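Nucleoporin NUP116 (PDB 3NF5) is a GLFG-family nucleoporin, probably a structural constituent of the nuclear pore, seen here as the C-terminal domain that targets it to the pore complex. Local coordinates at residues 20-23 / 24-27; 31-34 / 35-38; 58-61 / 62-66; 71-75 / 76-80. All blocks are in the same frame, centred on the assembly; numbering follows the deposited sequence.

From the N terminus, strand 16-19 runs into interaction 1, where Ser21 caps helix 22-27. Interaction 2 follows where the short helix 30-33 gives way to the loop leading to strand 40-43. Interaction 3 turns the loop after strand 47-51 into helix 65-69, and interaction 4 closes the hairpin of strands 70-73 and 76-79. Each contact is local, so the four lie in series and none nests or crosses. The first three cluster on one side of the domain: Leu25 packs on Val36, Leu62 packs on helix 22-27, and Gln34 meets Ser58. Interaction 4 lies apart, touching only interaction 3, through Tyr80 and Ile60.

Interaction 1: residues 20-23 / 24-27; sequences PSLD and TLAT
Ser21 is the N-cap of helix 22-27, and its side chain meets Thr24 in the first turn. Ser21 OG accepts from Thr24 N at 3.0 Å, with the N-H pointing well at it (161°). The hydroxyl sits between the backbone N and carbonyl carbon of its own residue (chi1 73°), which turns it back over the helix start. In a capping box, Thr24 would answer with a direct bond to Ser21 N. Here water 1 fills that place: it accepts from Ser21 N at 2.9 Å and is hydrogen-bonded to Thr24 OG1 at 3.1 Å. The first regular helical bond follows, from Leu25 N to Ser21 O at 3.0 Å, and Ala26 N bonds to Leu22 O. The next one, Thr27 N to Asp23 O, is weak. Thr24 O accepts from Thr27 N, and Thr27 OG1 also comes unusually close to it, at a length that is doubtful. Apolar contacts flank the cap. The ring of Pro20, which follows a cis peptide bond, lays CB against Thr24 CG2 at 3.9 Å and CG near Leu25 CD2 at 4.2 Å. Asp23 and Thr24 are exposed. The helix starts two residues after strand 16-19. Loop residues pack on it: buried Leu25 rests on Val36 and Leu57, and Leu22 and Ala26 rest on Leu62 ahead of helix 65-69.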
ATOM      1  N   PRO A  20       1.561  -0.418 -14.227  1.00 20.05           N
ATOM      2  CA  PRO A  20       1.176  -1.295 -15.337  1.00 20.62           C
ATOM      3  C   PRO A  20       0.882  -2.763 -14.935  1.00 20.82           C
ATOM      4  O   PRO A  20       1.355  -3.267 -13.892  1.00 19.23           O
ATOM      5  CB  PRO A  20       2.349  -1.161 -16.359  1.00 20.49           C
ATOM      6  CG  PRO A  20       3.116   0.100 -15.918  1.00 21.70           C
ATOM      7  CD  PRO A  20       2.850   0.273 -14.440  1.00 20.41           C
ATOM      8  N   SER A  21       0.064  -3.424 -15.765  1.00 20.36           N
ATOM      9  CA  SER A  21      -0.224  -4.823 -15.607  1.00 21.07           C
ATOM     10  C   SER A  21       1.018  -5.689 -15.532  1.00 21.37           C
ATOM     11  O   SER A  21       2.049  -5.369 -16.102  1.00 20.51           O
ATOM     12  CB  SER A  21      -1.132  -5.337 -16.740  1.00 21.43           C
ATOM     13  OG  SER A  21      -0.425  -5.442 -17.969  1.00 23.59           O
ATOM     14  N   LEU A  22       0.913  -6.811 -14.828  1.00 21.89           N
ATOM     15  CA  LEU A  22       1.994  -7.806 -14.847  1.00 24.31           C
ATOM     16  C   LEU A  22       2.433  -8.242 -16.267  1.00 24.22           C
ATOM     17  O   LEU A  22       3.609  -8.493 -16.504  1.00 22.03           O
ATOM     18  CB  LEU A  22       1.623  -9.058 -14.019  1.00 24.95           C
ATOM     19  CG  LEU A  22       1.605  -8.898 -12.488  1.00 26.44           C
ATOM     20  CD1 LEU A  22       1.617 -10.305 -11.817  1.00 29.05           C
ATOM     21  CD2 LEU A  22       2.758  -8.118 -11.977  1.00 26.18           C
ATOM     22  N   ASP A  23       1.475  -8.369 -17.170  1.00 25.42           N
ATOM     23  CA  ASP A  23       1.761  -8.728 -18.566  1.00 27.38           C
ATOM     24  C   ASP A  23       2.578  -7.613 -19.255  1.00 26.75           C
ATOM     25  O   ASP A  23       3.548  -7.898 -19.968  1.00 26.50           O
ATOM     26  CB  ASP A  23       0.457  -8.999 -19.328  1.00 28.63           C
ATOM     27  CG  ASP A  23       0.703  -9.618 -20.734  1.00 37.05           C
ATOM     28  OD1 ASP A  23       1.361 -10.706 -20.828  1.00 45.47           O
ATOM     29  OD2 ASP A  23       0.257  -9.006 -21.752  1.00 44.77           O
ATOM     30  N   THR A  24       2.216  -6.354 -19.034  1.00 25.46           N
ATOM     31  CA  THR A  24       3.011  -5.252 -19.582  1.00 24.77           C
ATOM     32  C   THR A  24       4.450  -5.225 -19.052  1.00 24.10           C
ATOM     33  O   THR A  24       5.402  -5.141 -19.855  1.00 23.98           O
ATOM     34  CB  THR A  24       2.361  -3.910 -19.300  1.00 25.13           C
ATOM     35  OG1 THR A  24       1.125  -3.882 -19.997  1.00 24.91           O
ATOM     36  CG2 THR A  24       3.236  -2.780 -19.765  1.00 25.14           C
ATOM     37  N   LEU A  25       4.590  -5.386 -17.726  1.00 22.19           N
ATOM     38  CA  LEU A  25       5.886  -5.332 -17.040  1.00 21.94           C
ATOM     39  C   LEU A  25       6.807  -6.497 -17.458  1.00 22.16           C
ATOM     40  O   LEU A  25       8.014  -6.324 -17.612  1.00 22.13           O
ATOM     41  CB  LEU A  25       5.690  -5.316 -15.530  1.00 21.38           C
ATOM     42  CG  LEU A  25       5.010  -4.105 -14.834  1.00 20.81           C
ATOM     43  CD1 LEU A  25       4.705  -4.498 -13.399  1.00 17.52           C
ATOM     44  CD2 LEU A  25       5.913  -2.878 -14.802  1.00 20.39           C
ATOM     45  N   ALA A  26       6.210  -7.659 -17.703  1.00 23.39           N
ATOM     46  CA  ALA A  26       6.941  -8.840 -18.207  1.00 23.61           C
ATOM     47  C   ALA A  26       7.508  -8.592 -19.579  1.00 23.94           C
ATOM     48  O   ALA A  26       8.497  -9.183 -19.894  1.00 25.18           O
ATOM     49  CB  ALA A  26       5.998 -10.154 -18.235  1.00 23.44           C
ATOM     50  N   THR A  27       6.899  -7.735 -20.396  1.00 24.81           N
ATOM     51  CA  THR A  27       7.394  -7.507 -21.754  1.00 25.14           C
ATOM     52  C   THR A  27       8.517  -6.503 -21.851  1.00 24.29           C
ATOM     53  O   THR A  27       9.169  -6.409 -22.905  1.00 24.68           O
ATOM     54  CB  THR A  27       6.291  -6.995 -22.675  1.00 25.90           C
ATOM     55  OG1 THR A  27       5.893  -5.650 -22.281  1.00 30.71           O
ATOM     56  CG2 THR A  27       5.117  -7.957 -22.623  1.00 29.07           C
TER
HETATM   57  O   HOH W   1      -0.641  -2.034 -18.228  1.00 32.98           O

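Interaction 2: residues 31-34 / 35-38. With GOL (glycerol), chain C.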
ATOM      1  N   TYR A  31      16.448  -2.457 -19.981  1.00 23.25           N
ATOM      2  CA  TYR A  31      16.578  -1.014 -19.749  1.00 23.06           C
ATOM      3  C   TYR A  31      15.274  -0.454 -19.179  1.00 21.15           C
ATOM      4  O   TYR A  31      15.324   0.255 -18.189  1.00 21.46           O
ATOM      5  CB  TYR A  31      16.953  -0.269 -21.052  1.00 24.03           C
ATOM      6  CG  TYR A  31      16.826   1.254 -21.025  1.00 29.32           C
ATOM      7  CD1 TYR A  31      17.746   2.051 -20.356  1.00 34.85           C
ATOM      8  CD2 TYR A  31      15.813   1.895 -21.729  1.00 35.16           C
ATOM      9  CE1 TYR A  31      17.615   3.464 -20.353  1.00 36.19           C
ATOM     10  CE2 TYR A  31      15.676   3.290 -21.724  1.00 36.90           C
ATOM     11  CZ  TYR A  31      16.567   4.063 -21.037  1.00 38.63           C
ATOM     12  OH  TYR A  31      16.414   5.455 -21.064  1.00 42.92           O
ATOM     13  N   GLU A  32      14.131  -0.795 -19.783  1.00 18.20           N
ATOM     14  CA  GLU A  32      12.869  -0.227 -19.352  1.00 19.36           C
ATOM     15  C   GLU A  32      12.392  -0.724 -17.972  1.00 18.47           C
ATOM     16  O   GLU A  32      11.769   0.062 -17.219  1.00 18.03           O
ATOM     17  CB  GLU A  32      11.762  -0.408 -20.400  1.00 18.79           C
ATOM     18  CG  GLU A  32      12.060   0.388 -21.715  1.00 23.49           C
ATOM     19  CD  GLU A  32      11.998   1.931 -21.568  1.00 32.18           C
ATOM     20  OE1 GLU A  32      11.381   2.446 -20.561  1.00 34.22           O
ATOM     21  OE2 GLU A  32      12.539   2.623 -22.509  1.00 33.20           O
ATOM     22  N   ILE A  33      12.647  -2.009 -17.658  1.00 18.77           N
ATOM     23  CA  ILE A  33      12.250  -2.590 -16.355  1.00 18.07           C
ATOM     24  C   ILE A  33      13.031  -1.957 -15.179  1.00 18.66           C
ATOM     25  O   ILE A  33      12.575  -2.062 -14.039  1.00 18.48           O
ATOM     26  CB  ILE A  33      12.356  -4.137 -16.357  1.00 19.35           C
ATOM     27  CG1 ILE A  33      11.568  -4.774 -15.199  1.00 20.93           C
ATOM     28  CG2 ILE A  33      13.808  -4.601 -16.282  1.00 18.42           C
ATOM     29  CD1 ILE A  33      10.013  -4.773 -15.359  1.00 19.70           C
ATOM     30  N   GLN A  34      14.176  -1.295 -15.463  1.00 17.93           N
ATOM     31  CA  GLN A  34      14.960  -0.551 -14.501  1.00 20.51           C
ATOM     32  C   GLN A  34      14.358   0.817 -14.193  1.00 20.37           C
ATOM     33  O   GLN A  34      14.837   1.460 -13.315  1.00 19.71           O
ATOM     34  CB  GLN A  34      16.449  -0.369 -14.951  1.00 21.10           C
ATOM     35  CG  GLN A  34      17.225  -1.584 -14.804  1.00 23.43           C
ATOM     36  CD  GLN A  34      18.575  -1.679 -15.589  1.00 27.56           C
ATOM     37  OE1 GLN A  34      19.237  -2.693 -15.473  1.00 31.88           O
ATOM     38  NE2 GLN A  34      18.918  -0.706 -16.413  1.00 23.31           N
ATOM     39  N   LYS A  35      13.325   1.247 -14.910  1.00 20.92           N
ATOM     40  CA  LYS A  35      12.795   2.616 -14.752  1.00 21.67           C
ATOM     41  C   LYS A  35      11.267   2.670 -15.026  1.00 20.12           C
ATOM     42  O   LYS A  35      10.755   3.476 -15.793  1.00 20.09           O
ATOM     43  CB  LYS A  35      13.595   3.626 -15.578  1.00 22.79           C
ATOM     44  CG  LYS A  35      13.679   3.322 -17.099  1.00 26.84           C
ATOM     45  CD  LYS A  35      14.088   4.584 -17.890  1.00 32.70           C
ATOM     46  CE  LYS A  35      12.925   5.104 -18.776  1.00 36.73           C
ATOM     47  NZ  LYS A  35      11.606   5.180 -18.034  1.00 36.62           N
ATOM     48  N   VAL A  36      10.532   1.807 -14.335  1.00 17.31           N
ATOM     49  CA  VAL A  36       9.122   1.742 -14.528  1.00 17.12           C
ATOM     50  C   VAL A  36       8.496   2.984 -13.873  1.00 17.63           C
ATOM     51  O   VAL A  36       8.713   3.246 -12.704  1.00 17.56           O
ATOM     52  CB  VAL A  36       8.523   0.449 -13.939  1.00 17.69           C
ATOM     53  CG1 VAL A  36       6.977   0.528 -14.047  1.00 14.95           C
ATOM     54  CG2 VAL A  36       9.162  -0.749 -14.700  1.00 15.76           C
ATOM     55  N   GLU A  37       7.792   3.775 -14.662  1.00 16.35           N
ATOM     56  CA  GLU A  37       7.068   4.937 -14.146  1.00 17.79           C
ATOM     57  C   GLU A  37       5.618   4.697 -13.733  1.00 15.64           C
ATOM     58  O   GLU A  37       4.964   3.773 -14.199  1.00 17.21           O
ATOM     59  CB  GLU A  37       7.109   6.068 -15.196  1.00 18.94           C
ATOM     60  N   ASN A  38       5.148   5.541 -12.839  1.00 16.91           N
ATOM     61  CA  ASN A  38       3.776   5.519 -12.312  1.00 17.34           C
ATOM     62  C   ASN A  38       3.340   4.117 -11.881  1.00 18.20           C
ATOM     63  O   ASN A  38       2.178   3.734 -12.163  1.00 18.72           O
ATOM     64  CB  ASN A  38       2.760   6.068 -13.336  1.00 19.82           C
ATOM     65  CG  ASN A  38       3.069   7.516 -13.710  1.00 21.54           C
ATOM     66  OD1 ASN A  38       3.782   8.204 -12.988  1.00 26.11           O
ATOM     67  ND2 ASN A  38       2.552   7.964 -14.831  1.00 29.60           N
TER
HETATM   68  C1  GOL C   1       6.468   1.732 -18.916  1.00 41.57           C
HETATM   69  O1  GOL C   1       5.498   0.834 -18.345  1.00 41.99           O
HETATM   70  C2  GOL C   1       7.702   2.057 -18.041  1.00 37.09           C
HETATM   71  O2  GOL C   1       7.569   3.287 -17.420  1.00 32.74           O
HETATM   72  C3  GOL C   1       9.009   2.221 -18.864  1.00 38.15           C
HETATM   73  O3  GOL C   1      10.141   1.572 -18.326  1.00 27.99           O
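Glu32 and Lys35 meet through both backbone and side chain. Lys35 N bonds to Glu32 O at 3.0 Å. The side chains add a long salt bridge, Lys35 NZ to Glu32 OE1 at 3.7 Å. The lysine reaches the acid because its chain bends at chi3 and chi4. On the way its CD passes Tyr31 OH at 4.0 Å, the two side chains slanting across each other. A glycerol, probably from the crystallisation liquor, lies beside the acid. Its O2 accepts from Glu37 N at 2.8 Å in an almost straight bond (176°). Its O3 end is crowded against Glu32, so a bond from O3 to Glu32 OE1 is doubtful. Here the short, weakly bonded helix 30-33 gives way to the loop before strand 40-43. Next to this pair, Ile33 and Val36 run alongside each other, with Ile33 CD1 to Val36 CG2 at 4.2 Å. Further out, Ser29 OG takes the N-H of Glu32, and Gln34 OE1 accepts from Lys30 NZ. Backbone bonds between Ile33 and Leu57 and between Val36 and Val55 tie the turn to the loop after strand 47-51.

Interaction 3: residues 58-61 / 62-66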
ATOM      1  N   SER A  58      14.181  -4.935 -11.827  1.00 21.94           N
ATOM      2  CA  SER A  58      14.993  -5.987 -12.438  1.00 23.03           C
ATOM      3  C   SER A  58      15.056  -7.109 -11.453  1.00 23.13           C
ATOM      4  O   SER A  58      15.261  -6.831 -10.293  1.00 23.06           O
ATOM      5  CB  SER A  58      16.474  -5.594 -12.659  1.00 23.22           C
ATOM      6  OG  SER A  58      16.678  -4.294 -13.113  1.00 28.08           O
ATOM      7  N   ASP A  59      14.891  -8.338 -11.926  1.00 24.91           N
ATOM      8  CA  ASP A  59      15.116  -9.553 -11.136  1.00 25.74           C
ATOM      9  C   ASP A  59      14.025  -9.882 -10.111  1.00 27.44           C
ATOM     10  O   ASP A  59      13.925 -11.038  -9.668  1.00 29.04           O
ATOM     11  CB  ASP A  59      16.471  -9.477 -10.409  1.00 27.02           C
ATOM     12  N   ILE A  60      13.174  -8.918  -9.789  1.00 26.69           N
ATOM     13  CA  ILE A  60      12.026  -9.148  -8.929  1.00 26.25           C
ATOM     14  C   ILE A  60      11.001 -10.020  -9.636  1.00 26.80           C
ATOM     15  O   ILE A  60      10.541  -9.652 -10.721  1.00 27.27           O
ATOM     16  CB  ILE A  60      11.361  -7.845  -8.590  1.00 26.38           C
ATOM     17  CG1 ILE A  60      12.340  -6.969  -7.806  1.00 27.78           C
ATOM     18  CG2 ILE A  60      10.080  -8.100  -7.781  1.00 24.79           C
ATOM     19  CD1 ILE A  60      11.669  -5.728  -7.186  1.00 26.51           C
ATOM     20  N   PRO A  61      10.648 -11.189  -9.051  1.00 26.62           N
ATOM     21  CA  PRO A  61       9.603 -12.002  -9.691  1.00 27.20           C
ATOM     22  C   PRO A  61       8.276 -11.277  -9.627  1.00 27.26           C
ATOM     23  O   PRO A  61       7.762 -11.003  -8.543  1.00 27.46           O
ATOM     24  CB  PRO A  61       9.555 -13.281  -8.857  1.00 27.16           C
ATOM     25  CG  PRO A  61      10.854 -13.328  -8.133  1.00 25.06           C
ATOM     26  CD  PRO A  61      11.279 -11.896  -7.935  1.00 27.27           C
ATOM     27  N   LEU A  62       7.746 -10.954 -10.779  1.00 28.10           N
ATOM     28  CA  LEU A  62       6.622 -10.049 -10.829  1.00 28.63           C
ATOM     29  C   LEU A  62       5.423 -10.506  -9.936  1.00 28.12           C
ATOM     30  O   LEU A  62       4.790  -9.692  -9.283  1.00 27.68           O
ATOM     31  CB  LEU A  62       6.210  -9.859 -12.261  1.00 28.75           C
ATOM     32  CG  LEU A  62       7.257  -9.180 -13.122  1.00 30.46           C
ATOM     33  CD1 LEU A  62       6.852  -9.268 -14.557  1.00 34.26           C
ATOM     34  CD2 LEU A  62       7.503  -7.737 -12.696  1.00 29.43           C
ATOM     35  N   GLY A  63       5.148 -11.806  -9.894  1.00 26.93           N
ATOM     36  CA  GLY A  63       4.052 -12.323  -9.090  1.00 25.93           C
ATOM     37  C   GLY A  63       4.243 -12.186  -7.578  1.00 25.11           C
ATOM     38  O   GLY A  63       3.298 -12.424  -6.805  1.00 25.98           O
ATOM     39  N   SER A  64       5.448 -11.834  -7.133  1.00 23.23           N
ATOM     40  CA  SER A  64       5.670 -11.565  -5.716  1.00 22.84           C
ATOM     41  C   SER A  64       5.362 -10.155  -5.271  1.00 21.66           C
ATOM     42  O   SER A  64       5.387  -9.908  -4.079  1.00 20.53           O
ATOM     43  CB  SER A  64       7.080 -11.908  -5.286  1.00 24.12           C
ATOM     44  OG  SER A  64       8.015 -10.942  -5.737  1.00 26.34           O
ATOM     45  N   ILE A  65       5.074  -9.219  -6.198  1.00 20.01           N
ATOM     46  CA  ILE A  65       4.896  -7.858  -5.790  1.00 19.99           C
ATOM     47  C   ILE A  65       3.587  -7.678  -4.998  1.00 19.72           C
ATOM     48  O   ILE A  65       3.618  -7.265  -3.817  1.00 19.54           O
ATOM     49  CB  ILE A  65       4.940  -6.862  -6.980  1.00 19.06           C
ATOM     50  CG1 ILE A  65       6.272  -6.939  -7.720  1.00 19.85           C
ATOM     51  CG2 ILE A  65       4.672  -5.431  -6.455  1.00 21.45           C
ATOM     52  CD1 ILE A  65       6.301  -6.106  -8.980  1.00 17.93           C
ATOM     53  N   CYS A  66       2.454  -7.995  -5.616  1.00 21.08           N
ATOM     54  CA  CYS A  66       1.170  -7.953  -4.880  1.00 21.38           C
ATOM     55  C   CYS A  66       1.051  -9.067  -3.843  1.00 21.90           C
ATOM     56  O   CYS A  66       1.202 -10.260  -4.175  1.00 21.32           O
ATOM     57  CB  CYS A  66      -0.001  -8.129  -5.836  1.00 22.64           C
ATOM     58  SG  CYS A  66      -0.170  -6.874  -7.084  1.00 22.99           S
TER
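Pro61 O accepts from Ser64 N at 2.8 Å, closing a turn in which Leu62 and Gly63 have helical backbone angles. This is a type I turn, and a second one overlaps it: Ile65 N bonds to Leu62 O at 3.1 Å. Together they wind the loop after strand 47-51 into helix 65-69. The Ser64 side chain reinforces the first turn. Its OG also donates to Pro61 O, again at 2.8 Å, so two bonds grip one carbonyl oxygen. The two donors come from different directions. The hydroxyl lies in the carbonyl plane, whereas the backbone N stands above it, 40° out. A chi1 of 75° folds OG back over the serine's own backbone toward Pro61 O. Ser64 OG also lies 4.0 Å from Pro61 CD, so the proline ring flanks it. Pro61 and Gly63 are on the exposed side. The Leu62 side chain packs on helix 22-27, where it also meets Leu25. Ile65 is buried and reaches Ile18 and Val41 on two strands of the large sheet. Ile60, just before the turn, packs on Ile65, and its CD1 touches Tyr80, which follows strand 76-79. The Ile60 and Ile65 side chains cross at about a right angle, with Ile60 CG2 against Ile65 CG1 at 4.0 Å and also near Ser64 OG at 4.1 Å.

Interaction 4: residues 71-75 / 76-80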
ATOM      1  N   VAL A  71       1.804  -5.476   0.924  1.00 16.18           N
ATOM      2  CA  VAL A  71       0.624  -6.047   1.640  1.00 17.16           C
ATOM      3  C   VAL A  71      -0.152  -4.903   2.319  1.00 14.82           C
ATOM      4  O   VAL A  71       0.417  -4.051   2.971  1.00 14.44           O
ATOM      5  CB  VAL A  71       1.065  -7.142   2.684  1.00 17.75           C
ATOM      6  CG1 VAL A  71      -0.114  -7.595   3.607  1.00 20.42           C
ATOM      7  CG2 VAL A  71       1.683  -8.378   2.001  1.00 17.70           C
ATOM      8  N   PHE A  72      -1.441  -4.842   2.079  1.00 16.89           N
ATOM      9  CA  PHE A  72      -2.362  -3.917   2.773  1.00 16.07           C
ATOM     10  C   PHE A  72      -3.368  -4.785   3.518  1.00 19.69           C
ATOM     11  O   PHE A  72      -3.918  -5.702   2.941  1.00 20.63           O
ATOM     12  CB  PHE A  72      -3.087  -3.068   1.749  1.00 18.02           C
ATOM     13  CG  PHE A  72      -2.203  -2.107   1.051  1.00 17.11           C
ATOM     14  CD1 PHE A  72      -1.849  -0.922   1.667  1.00 19.86           C
ATOM     15  CD2 PHE A  72      -1.657  -2.427  -0.203  1.00 21.20           C
ATOM     16  CE1 PHE A  72      -1.014  -0.038   1.016  1.00 19.33           C
ATOM     17  CE2 PHE A  72      -0.829  -1.531  -0.843  1.00 17.21           C
ATOM     18  CZ  PHE A  72      -0.502  -0.387  -0.242  1.00 14.37           C
ATOM     19  N   GLN A  73      -3.496  -4.563   4.820  1.00 22.65           N
ATOM     20  CA  GLN A  73      -4.449  -5.218   5.715  1.00 22.80           C
ATOM     21  C   GLN A  73      -5.272  -4.119   6.372  1.00 22.70           C
ATOM     22  O   GLN A  73      -4.980  -2.946   6.167  1.00 21.00           O
ATOM     23  CB  GLN A  73      -3.651  -5.907   6.815  1.00 25.70           C
ATOM     24  CG  GLN A  73      -2.761  -7.041   6.387  1.00 28.14           C
ATOM     25  CD  GLN A  73      -2.242  -7.761   7.621  1.00 36.94           C
ATOM     26  OE1 GLN A  73      -1.428  -7.222   8.395  1.00 39.44           O
ATOM     27  NE2 GLN A  73      -2.773  -8.952   7.858  1.00 40.81           N
ATOM     28  N   PRO A  74      -6.246  -4.483   7.219  1.00 22.89           N
ATOM     29  CA  PRO A  74      -6.925  -3.442   8.004  1.00 21.76           C
ATOM     30  C   PRO A  74      -6.002  -2.535   8.790  1.00 21.65           C
ATOM     31  O   PRO A  74      -5.280  -3.005   9.689  1.00 21.03           O
ATOM     32  CB  PRO A  74      -7.837  -4.270   8.973  1.00 23.44           C
ATOM     33  CG  PRO A  74      -8.067  -5.591   8.247  1.00 22.69           C
ATOM     34  CD  PRO A  74      -6.772  -5.856   7.512  1.00 23.18           C
HETATM   35  N   MSE A  75      -6.014  -1.219   8.459  1.00 21.33           N
HETATM   36  CA  MSE A  75      -5.172  -0.201   9.123  1.00 21.29           C
HETATM   37  C   MSE A  75      -3.698  -0.594   9.227  1.00 20.43           C
HETATM   38  O   MSE A  75      -3.028  -0.364  10.248  1.00 20.86           O
HETATM   39  CB  MSE A  75      -5.739   0.161  10.485  1.00 22.32           C
HETATM   40  CG  MSE A  75      -7.153   0.471  10.393  1.00 24.56           C
HETATM   41 SE   MSE A  75      -7.833   1.357  12.026  1.00 26.44          SE
HETATM   42  CE  MSE A  75      -9.575   0.843  11.704  1.00 25.23           C
ATOM     43  N   SER A  76      -3.194  -1.196   8.144  1.00 17.80           N
ATOM     44  CA  SER A  76      -1.866  -1.771   8.167  1.00 18.21           C
ATOM     45  C   SER A  76      -1.257  -1.811   6.739  1.00 17.75           C
ATOM     46  O   SER A  76      -1.887  -2.372   5.820  1.00 17.49           O
ATOM     47  CB  SER A  76      -1.922  -3.169   8.826  1.00 19.18           C
ATOM     48  OG  SER A  76      -0.604  -3.733   8.930  1.00 21.12           O
ATOM     49  N   VAL A  77      -0.065  -1.192   6.596  1.00 17.73           N
ATOM     50  CA  VAL A  77       0.819  -1.340   5.418  1.00 17.96           C
ATOM     51  C   VAL A  77       2.118  -2.064   5.770  1.00 18.72           C
ATOM     52  O   VAL A  77       2.884  -1.592   6.619  1.00 19.18           O
ATOM     53  CB  VAL A  77       1.197   0.045   4.856  1.00 19.12           C
ATOM     54  CG1 VAL A  77       1.768  -0.092   3.388  1.00 18.72           C
ATOM     55  CG2 VAL A  77       0.058   0.931   4.921  1.00 14.49           C
ATOM     56  N   LEU A  78       2.354  -3.211   5.127  1.00 19.32           N
ATOM     57  CA  LEU A  78       3.516  -4.058   5.355  1.00 19.56           C
ATOM     58  C   LEU A  78       4.300  -4.154   4.050  1.00 20.42           C
ATOM     59  O   LEU A  78       3.819  -4.722   3.064  1.00 19.03           O
ATOM     60  CB  LEU A  78       3.049  -5.438   5.736  1.00 20.10           C
ATOM     61  CG  LEU A  78       2.092  -5.543   6.962  1.00 22.05           C
ATOM     62  CD1 LEU A  78       1.630  -7.009   7.193  1.00 21.06           C
ATOM     63  CD2 LEU A  78       2.635  -4.866   8.282  1.00 21.49           C
ATOM     64  N   LEU A  79       5.485  -3.576   4.032  1.00 20.47           N
ATOM     65  CA  LEU A  79       6.317  -3.589   2.830  1.00 21.06           C
ATOM     66  C   LEU A  79       7.539  -4.501   3.080  1.00 21.48           C
ATOM     67  O   LEU A  79       8.224  -4.347   4.094  1.00 20.67           O
ATOM     68  CB  LEU A  79       6.747  -2.171   2.534  1.00 20.98           C
ATOM     69  CG  LEU A  79       5.631  -1.147   2.363  1.00 20.98           C
ATOM     70  CD1 LEU A  79       6.210   0.285   2.230  1.00 20.09           C
ATOM     71  CD2 LEU A  79       4.643  -1.519   1.179  1.00 20.54           C
ATOM     72  N   TYR A  80       7.821  -5.415   2.142  1.00 22.56           N
ATOM     73  CA  TYR A  80       8.913  -6.380   2.281  1.00 23.42           C
ATOM     74  C   TYR A  80       8.891  -7.107   3.626  1.00 25.31           C
ATOM     75  O   TYR A  80       9.922  -7.396   4.189  1.00 25.39           O
ATOM     76  CB  TYR A  80      10.258  -5.684   2.100  1.00 23.44           C
ATOM     77  CG  TYR A  80      10.654  -5.568   0.660  1.00 22.33           C
ATOM     78  CD1 TYR A  80       9.937  -4.776  -0.219  1.00 22.82           C
ATOM     79  CD2 TYR A  80      11.756  -6.224   0.191  1.00 22.00           C
ATOM     80  CE1 TYR A  80      10.284  -4.686  -1.511  1.00 18.82           C
ATOM     81  CE2 TYR A  80      12.130  -6.104  -1.116  1.00 22.68           C
ATOM     82  CZ  TYR A  80      11.396  -5.328  -1.950  1.00 21.28           C
ATOM     83  OH  TYR A  80      11.793  -5.261  -3.227  1.00 22.86           O
TER
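Phe72 and Val77 form the tight, inward side of this contact. They are a non-hydrogen-bonded antiparallel pair, and the ring of Phe72 extends beside the Val77 branches. Phe72 CE1 meets Val77 CG1 at 3.7 Å. Phe72 is buried; it also touches Tyr46, and its backbone N bonds to Tyr16 OH. Val77 rests on Ile99 and Cys101 of strand 97-101. The backbone between the strands is also close. Val71 and Leu78 exchange two bonds, and the one from Leu78 N to Val71 O is nearly straight at the hydrogen (3.0 Å, 176°). Gln73 N bonds to Ser76 O at 2.9 Å, and the same oxygen takes a CA-H contact from Phe72. The other face carries Val71, Gln73, Ser76 and Leu78. Val71 and Leu78 are partly exposed there, with Val71 CB and Leu78 CB 4.0 Å apart. The loose, solvent side lies at Gln73, Pro74 and Met75, all exposed. Gln73 runs slantwise over Leu78, and its extended chain brings OE1 over Leu78 CD1 at 3.3 Å. Pro74 and Met75, a selenomethionine here, make the bend, and the closing bond from Ser76 N to Gln73 O is longer, at 3.2 Å. Backbone angles at Pro74 and Met75 resemble a type II turn, with Met75 in the left-handed region. The whole is a 2:2 beta hairpin, with a two-residue loop between strands 70-73 and 76-79, packed on strand 97-101 of the large antiparallel sheet.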